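Local coordinates for protein polyprenyl synthetase (Zymomonas mobilis subsp. mobilis, PDB 4KKM) that probably condenses isopentenyl diphosphate with allylic diphosphates to build farnesyl diphosphate and related prenyl chains, as a metal-dependent trans-prenyltransferase, at residues L241-I245 and Q286-V291; F194-T200 and A272-L278. All blocks are in the same frame, centred on the assembly; numbering follows the deposited sequence.

Contact 1: residues L241-I245 and Q286-V291; sequences LAFQI and QAQALV
Leu-290 packs against Leu-241, Ala-242 and Ile-245 at the centre of an almost wholly apolar contact between two antiparallel helices whose axes approach to 8.7 Å. Its CD1 does most of the work: Leu-241 CG lies 3.5 Å from Leu-290 CD1, the two side chains crossing obliquely, and Ile-245 CD1 reaches the same methyl at 3.8 Å, roughly at a right angle. With CG1 beside the backbone N (chi1 -64°), Ile-245 sends CD1 to Leu-290 and leaves CG2 to meet Ala-287 CB at 3.9 Å.

The small residues allow a close approach. Ala-242 and Ala-287 bring their CA atoms to 4.6 Å, and Ala-242 CB rests 3.9 Å from both Leu-290 CB and Ala-287 O, with Val-291 CG2 farther off.

The polar part is slight. Gln-286 stretches its chain along the margin until NE2 is 4.2 Å from Leu-241 CD2, a van der Waals contact.

The segments belong to helices 226-253 and 280-296 of the all-helical prenyl synthase fold. Helix 274-278 adjoins them, Phe-274 touching Leu-241 and Ile-245 and Leu-278 touching Gln-286, while Gln-203 of helix 196-206 packs on Leu-241.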
loop_
_atom_site.group_PDB
_atom_site.type_symbol
_atom_site.label_atom_id
_atom_site.label_comp_id
_atom_site.label_asym_id
_atom_site.label_seq_id
_atom_site.Cartn_x
_atom_site.Cartn_y
_atom_site.Cartn_z
ATOM N N LEU B 241 -0.458 -4.784 -23.959
ATOM C CA LEU B 241 -1.531 -4.425 -24.881
ATOM C C LEU B 241 -2.070 -5.680 -25.566
ATOM O O LEU B 241 -3.282 -5.856 -25.693
ATOM C CB LEU B 241 -1.061 -3.388 -25.906
ATOM C CG LEU B 241 -2.083 -2.984 -26.975
ATOM C CD1 LEU B 241 -3.403 -2.611 -26.323
ATOM C CD2 LEU B 241 -1.561 -1.828 -27.818
ATOM N N ALA B 242 -1.169 -6.560 -25.997
ATOM C CA ALA B 242 -1.579 -7.805 -26.644
ATOM C C ALA B 242 -2.439 -8.659 -25.716
ATOM O O ALA B 242 -3.429 -9.249 -26.146
ATOM C CB ALA B 242 -0.367 -8.591 -27.107
ATOM N N PHE B 243 -2.040 -8.722 -24.448
ATOM C CA PHE B 243 -2.765 -9.465 -23.413
ATOM C C PHE B 243 -4.199 -8.942 -23.261
ATOM O O PHE B 243 -5.149 -9.719 -23.157
ATOM C CB PHE B 243 -1.983 -9.365 -22.088
ATOM C CG PHE B 243 -2.534 -10.206 -20.959
ATOM C CD1 PHE B 243 -2.350 -11.579 -20.934
ATOM C CD2 PHE B 243 -3.199 -9.612 -19.896
ATOM C CE1 PHE B 243 -2.845 -12.350 -19.882
ATOM C CE2 PHE B 243 -3.701 -10.372 -18.838
ATOM C CZ PHE B 243 -3.522 -11.743 -18.831
ATOM N N GLN B 244 -4.365 -7.623 -23.262
ATOM C CA GLN B 244 -5.703 -7.047 -23.129
ATOM C C GLN B 244 -6.555 -7.287 -24.374
ATOM O O GLN B 244 -7.748 -7.587 -24.274
ATOM C CB GLN B 244 -5.646 -5.552 -22.830
ATOM C CG GLN B 244 -7.025 -4.960 -22.544
ATOM C CD GLN B 244 -7.724 -5.673 -21.395
ATOM O OE1 GLN B 244 -7.139 -5.874 -20.331
ATOM N NE2 GLN B 244 -8.975 -6.071 -21.612
ATOM N N ILE B 245 -5.944 -7.147 -25.545
ATOM C CA ILE B 245 -6.652 -7.412 -26.791
ATOM C C ILE B 245 -7.116 -8.866 -26.833
ATOM O O ILE B 245 -8.278 -9.140 -27.135
ATOM C CB ILE B 245 -5.794 -7.082 -28.029
ATOM C CG1 ILE B 245 -5.488 -5.585 -28.065
ATOM C CG2 ILE B 245 -6.525 -7.496 -29.295
ATOM C CD1 ILE B 245 -4.659 -5.138 -29.248
ATOM N N GLN B 286 -3.561 -7.082 -34.812
ATOM C CA GLN B 286 -2.759 -6.204 -33.967
ATOM C C GLN B 286 -2.181 -6.950 -32.769
ATOM O O GLN B 286 -1.031 -6.722 -32.395
ATOM C CB GLN B 286 -3.538 -4.968 -33.517
ATOM C CG GLN B 286 -2.653 -3.730 -33.442
ATOM C CD GLN B 286 -3.364 -2.511 -32.891
ATOM O OE1 GLN B 286 -4.396 -2.083 -33.414
ATOM N NE2 GLN B 286 -2.811 -1.940 -31.824
ATOM N N ALA B 287 -2.975 -7.838 -32.173
ATOM C CA ALA B 287 -2.484 -8.695 -31.093
ATOM C C ALA B 287 -1.267 -9.481 -31.569
ATOM O O ALA B 287 -0.260 -9.580 -30.869
ATOM C CB ALA B 287 -3.578 -9.648 -30.619
ATOM N N GLN B 288 -1.363 -10.023 -32.774
ATOM C CA GLN B 288 -0.274 -10.800 -33.349
ATOM C C GLN B 288 0.960 -9.940 -33.612
ATOM O O GLN B 288 2.084 -10.334 -33.279
ATOM C CB GLN B 288 -0.729 -11.462 -34.646
ATOM C CG GLN B 288 0.166 -12.596 -35.086
ATOM C CD GLN B 288 0.361 -13.629 -33.994
ATOM O OE1 GLN B 288 -0.606 -14.186 -33.465
ATOM N NE2 GLN B 288 1.618 -13.883 -33.639
ATOM N N ALA B 289 0.742 -8.771 -34.212
ATOM C CA ALA B 289 1.834 -7.845 -34.511
ATOM C C ALA B 289 2.544 -7.404 -33.235
ATOM O O ALA B 289 3.767 -7.269 -33.210
ATOM C CB ALA B 289 1.319 -6.634 -35.277
ATOM N N LEU B 290 1.768 -7.199 -32.176
ATOM C CA LEU B 290 2.307 -6.767 -30.889
ATOM C C LEU B 290 3.225 -7.813 -30.269
ATOM O O LEU B 290 4.215 -7.476 -29.609
ATOM C CB LEU B 290 1.165 -6.424 -29.932
ATOM C CG LEU B 290 0.512 -5.072 -30.211
ATOM C CD1 LEU B 290 -0.871 -5.021 -29.601
ATOM C CD2 LEU B 290 1.393 -3.954 -29.670
ATOM N N VAL B 291 2.900 -9.081 -30.485
ATOM C CA VAL B 291 3.747 -10.166 -30.012
ATOM C C VAL B 291 5.089 -10.134 -30.739
ATOM O O VAL B 291 6.147 -10.223 -30.115
ATOM C CB VAL B 291 3.073 -11.543 -30.209
ATOM C CG1 VAL B 291 4.084 -12.663 -30.016
ATOM C CG2 VAL B 291 1.891 -11.699 -29.253
#

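Contact 2: residues F194-T200 and A272-L278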
loop_
_atom_site.group_PDB
_atom_site.type_symbol
_atom_site.label_atom_id
_atom_site.label_comp_id
_atom_site.label_asym_id
_atom_site.label_seq_id
_atom_site.Cartn_x
_atom_site.Cartn_y
_atom_site.Cartn_z
ATOM N N PHE B 194 -16.026 5.156 -24.283
ATOM C CA PHE B 194 -14.670 5.678 -24.375
ATOM C C PHE B 194 -14.124 5.471 -25.788
ATOM O O PHE B 194 -14.665 4.673 -26.551
ATOM C CB PHE B 194 -13.764 5.019 -23.336
ATOM C CG PHE B 194 -14.021 5.479 -21.930
ATOM C CD1 PHE B 194 -15.054 6.356 -21.646
ATOM C CD2 PHE B 194 -13.206 5.054 -20.894
ATOM C CE1 PHE B 194 -15.285 6.786 -20.350
ATOM C CE2 PHE B 194 -13.425 5.486 -19.600
ATOM C CZ PHE B 194 -14.463 6.349 -19.327
ATOM N N ASP B 195 -13.073 6.210 -26.138
ATOM C CA ASP B 195 -12.457 6.084 -27.454
ATOM C C ASP B 195 -11.178 5.265 -27.374
ATOM O O ASP B 195 -10.766 4.838 -26.292
ATOM C CB ASP B 195 -12.163 7.462 -28.061
ATOM C CG ASP B 195 -11.247 8.313 -27.183
ATOM O OD1 ASP B 195 -10.985 7.929 -26.029
ATOM O OD2 ASP B 195 -10.800 9.381 -27.645
ATOM N N LEU B 196 -10.546 5.055 -28.524
ATOM C CA LEU B 196 -9.314 4.264 -28.573
ATOM C C LEU B 196 -8.162 4.815 -27.705
ATOM O O LEU B 196 -7.538 4.057 -26.970
ATOM C CB LEU B 196 -8.868 4.029 -30.024
ATOM C CG LEU B 196 -7.719 3.033 -30.193
ATOM C CD1 LEU B 196 -8.121 1.664 -29.647
ATOM C CD2 LEU B 196 -7.298 2.937 -31.661
ATOM N N PRO B 197 -7.870 6.131 -27.789
ATOM C CA PRO B 197 -6.858 6.689 -26.880
ATOM C C PRO B 197 -7.127 6.437 -25.388
ATOM O O PRO B 197 -6.184 6.173 -24.638
ATOM C CB PRO B 197 -6.932 8.193 -27.167
ATOM C CG PRO B 197 -7.346 8.266 -28.591
ATOM C CD PRO B 197 -8.321 7.136 -28.773
ATOM N N THR B 198 -8.383 6.519 -24.960
ATOM C CA THR B 198 -8.688 6.385 -23.538
ATOM C C THR B 198 -8.583 4.936 -23.052
ATOM O O THR B 198 -8.056 4.676 -21.969
ATOM C CB THR B 198 -10.078 6.985 -23.185
ATOM O OG1 THR B 198 -10.117 8.361 -23.589
ATOM C CG2 THR B 198 -10.341 6.902 -21.691
ATOM N N ILE B 199 -9.065 3.984 -23.844
ATOM C CA ILE B 199 -8.970 2.597 -23.402
ATOM C C ILE B 199 -7.538 2.093 -23.554
ATOM O O ILE B 199 -7.148 1.111 -22.929
ATOM C CB ILE B 199 -9.959 1.649 -24.126
ATOM C CG1 ILE B 199 -9.576 1.485 -25.593
ATOM C CG2 ILE B 199 -11.413 2.143 -23.973
ATOM C CD1 ILE B 199 -10.254 0.302 -26.267
ATOM N N THR B 200 -6.758 2.780 -24.378
ATOM C CA THR B 200 -5.340 2.478 -24.473
ATOM C C THR B 200 -4.652 2.920 -23.184
ATOM O O THR B 200 -3.868 2.169 -22.605
ATOM C CB THR B 200 -4.693 3.133 -25.709
ATOM O OG1 THR B 200 -5.285 2.589 -26.898
ATOM C CG2 THR B 200 -3.196 2.857 -25.738
ATOM N N ALA B 272 -16.805 0.363 -24.244
ATOM C CA ALA B 272 -15.895 0.185 -25.366
ATOM C C ALA B 272 -14.737 -0.744 -25.014
ATOM O O ALA B 272 -14.186 -0.677 -23.915
ATOM C CB ALA B 272 -15.369 1.530 -25.839
ATOM N N THR B 273 -14.369 -1.603 -25.959
ATOM C CA THR B 273 -13.210 -2.473 -25.807
ATOM C C THR B 273 -12.373 -2.382 -27.074
ATOM O O THR B 273 -12.794 -1.781 -28.059
ATOM C CB THR B 273 -13.622 -3.944 -25.636
ATOM O OG1 THR B 273 -14.289 -4.390 -26.825
ATOM C CG2 THR B 273 -14.549 -4.111 -24.444
ATOM N N PHE B 274 -11.193 -2.988 -27.058
ATOM C CA PHE B 274 -10.383 -3.030 -28.269
ATOM C C PHE B 274 -11.124 -3.748 -29.393
ATOM O O PHE B 274 -11.010 -3.378 -30.563
ATOM C CB PHE B 274 -9.020 -3.669 -27.997
ATOM C CG PHE B 274 -8.111 -2.799 -27.186
ATOM C CD1 PHE B 274 -7.520 -1.682 -27.758
ATOM C CD2 PHE B 274 -7.853 -3.084 -25.855
ATOM C CE1 PHE B 274 -6.691 -0.859 -27.016
ATOM C CE2 PHE B 274 -7.018 -2.270 -25.110
ATOM C CZ PHE B 274 -6.437 -1.154 -25.694
ATOM N N LEU B 275 -11.914 -4.752 -29.027
ATOM C CA LEU B 275 -12.668 -5.510 -30.017
ATOM C C LEU B 275 -13.779 -4.668 -30.630
ATOM O O LEU B 275 -13.941 -4.640 -31.849
ATOM C CB LEU B 275 -13.258 -6.779 -29.402
ATOM C CG LEU B 275 -14.215 -7.518 -30.342
ATOM C CD1 LEU B 275 -13.468 -8.057 -31.558
ATOM C CD2 LEU B 275 -14.935 -8.626 -29.611
ATOM N N SER B 276 -14.543 -3.982 -29.782
ATOM C CA SER B 276 -15.654 -3.168 -30.263
ATOM C C SER B 276 -15.158 -2.032 -31.148
ATOM O O SER B 276 -15.795 -1.690 -32.142
ATOM C CB SER B 276 -16.489 -2.610 -29.103
ATOM O OG SER B 276 -15.739 -1.711 -28.303
ATOM N N LEU B 277 -14.018 -1.456 -30.781
ATOM C CA LEU B 277 -13.469 -0.312 -31.505
ATOM C C LEU B 277 -12.713 -0.697 -32.776
ATOM O O LEU B 277 -12.925 -0.097 -33.825
ATOM C CB LEU B 277 -12.569 0.526 -30.594
ATOM C CG LEU B 277 -13.309 1.222 -29.445
ATOM C CD1 LEU B 277 -12.334 1.988 -28.562
ATOM C CD2 LEU B 277 -14.383 2.145 -29.981
ATOM N N LEU B 278 -11.838 -1.694 -32.683
ATOM C CA LEU B 278 -11.007 -2.081 -33.825
ATOM C C LEU B 278 -11.721 -3.023 -34.794
ATOM O O LEU B 278 -11.405 -3.063 -35.985
ATOM C CB LEU B 278 -9.715 -2.747 -33.347
ATOM C CG LEU B 278 -8.754 -1.962 -32.449
ATOM C CD1 LEU B 278 -7.601 -2.856 -32.011
ATOM C CD2 LEU B 278 -8.233 -0.711 -33.139
HETATM O O HOH W 1 -16.643 2.737 -22.645
#
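Ile-199 and Phe-274 join two antiparallel helix starts of the all-helical prenyl synthase fold, each with a side-chain N-cap; on the second, Thr-273 and Ser-276 form a capping box. Beyond the CB of Ile-199 the chain forks, and Ile-199 CG2 lies 4.0 Å from Ala-272 O. The other branch, CG1, sits between backbone N and carbonyl carbon (chi1 69°) and passes Phe-274 CE1 and Leu-277 CD1. At its tip CD1 stands over the centre of the Phe-274 ring, a CH-pi contact 3.8 Å from the centroid and 13° off the normal. The same methyl meets Leu-277 CD1 tip to tip at 3.5 Å and also lies against the backbone at the start of helix 274-278, at Thr-273 C and Phe-274 N.

Thr-200 OG1 approaches the edge of the Phe-274 ring near its plane, and Leu-196 CD1 comes obliquely to CD1 and CE1. An alanine in place of Phe-274 would remove the ring beneath Ile-199 CD1 and is likely to leave a gap between that methyl, Leu-196 CD1 and Thr-200. Farther out, Leu-196 CD2 and Leu-278 CD2 meet where the two side chains cross at about a right angle.

Capping fixes the starts. Asp-195 OD1 takes Thr-198 OG1 nearly along its C-O axis and Thr-198 N from above the carboxylate plane. In the box Thr-273 N reaches Ser-276 OG at 2.7 Å, almost straight, while Ser-276 N returns a bond to Thr-273 OG1. Asp-248 of helix 226-253 accepts from Phe-274 N, and Pro-52 of the second subunit packs on Phe-194 and Thr-198. Where the loops meet, one water accepts from Phe-194 N at 3.0 Å and from Ala-272 N at 2.9 Å.

How the contacts relate
Contact 1 is the buried one of the two, a nearly all-aliphatic helix pair; contact 2 lies at the surface, where an isoleucine-on-ring CH-pi contact and leucines share the interface with helix caps and a bridging water. The two adjoin, with centres 14 Å apart, and alternate along the chain. Helix 274-278 follows helix 226-253 and precedes helix 280-296, so the second side of contact 2 falls between the two helices of contact 1. Phe-274 is the main joint: beside its packing on helix 196-206, its CZ lies 3.4 Å from Leu-241 CD1. Gln-244 CG also touches its ring. Both contacts lie away from the calcium-binding aspartates.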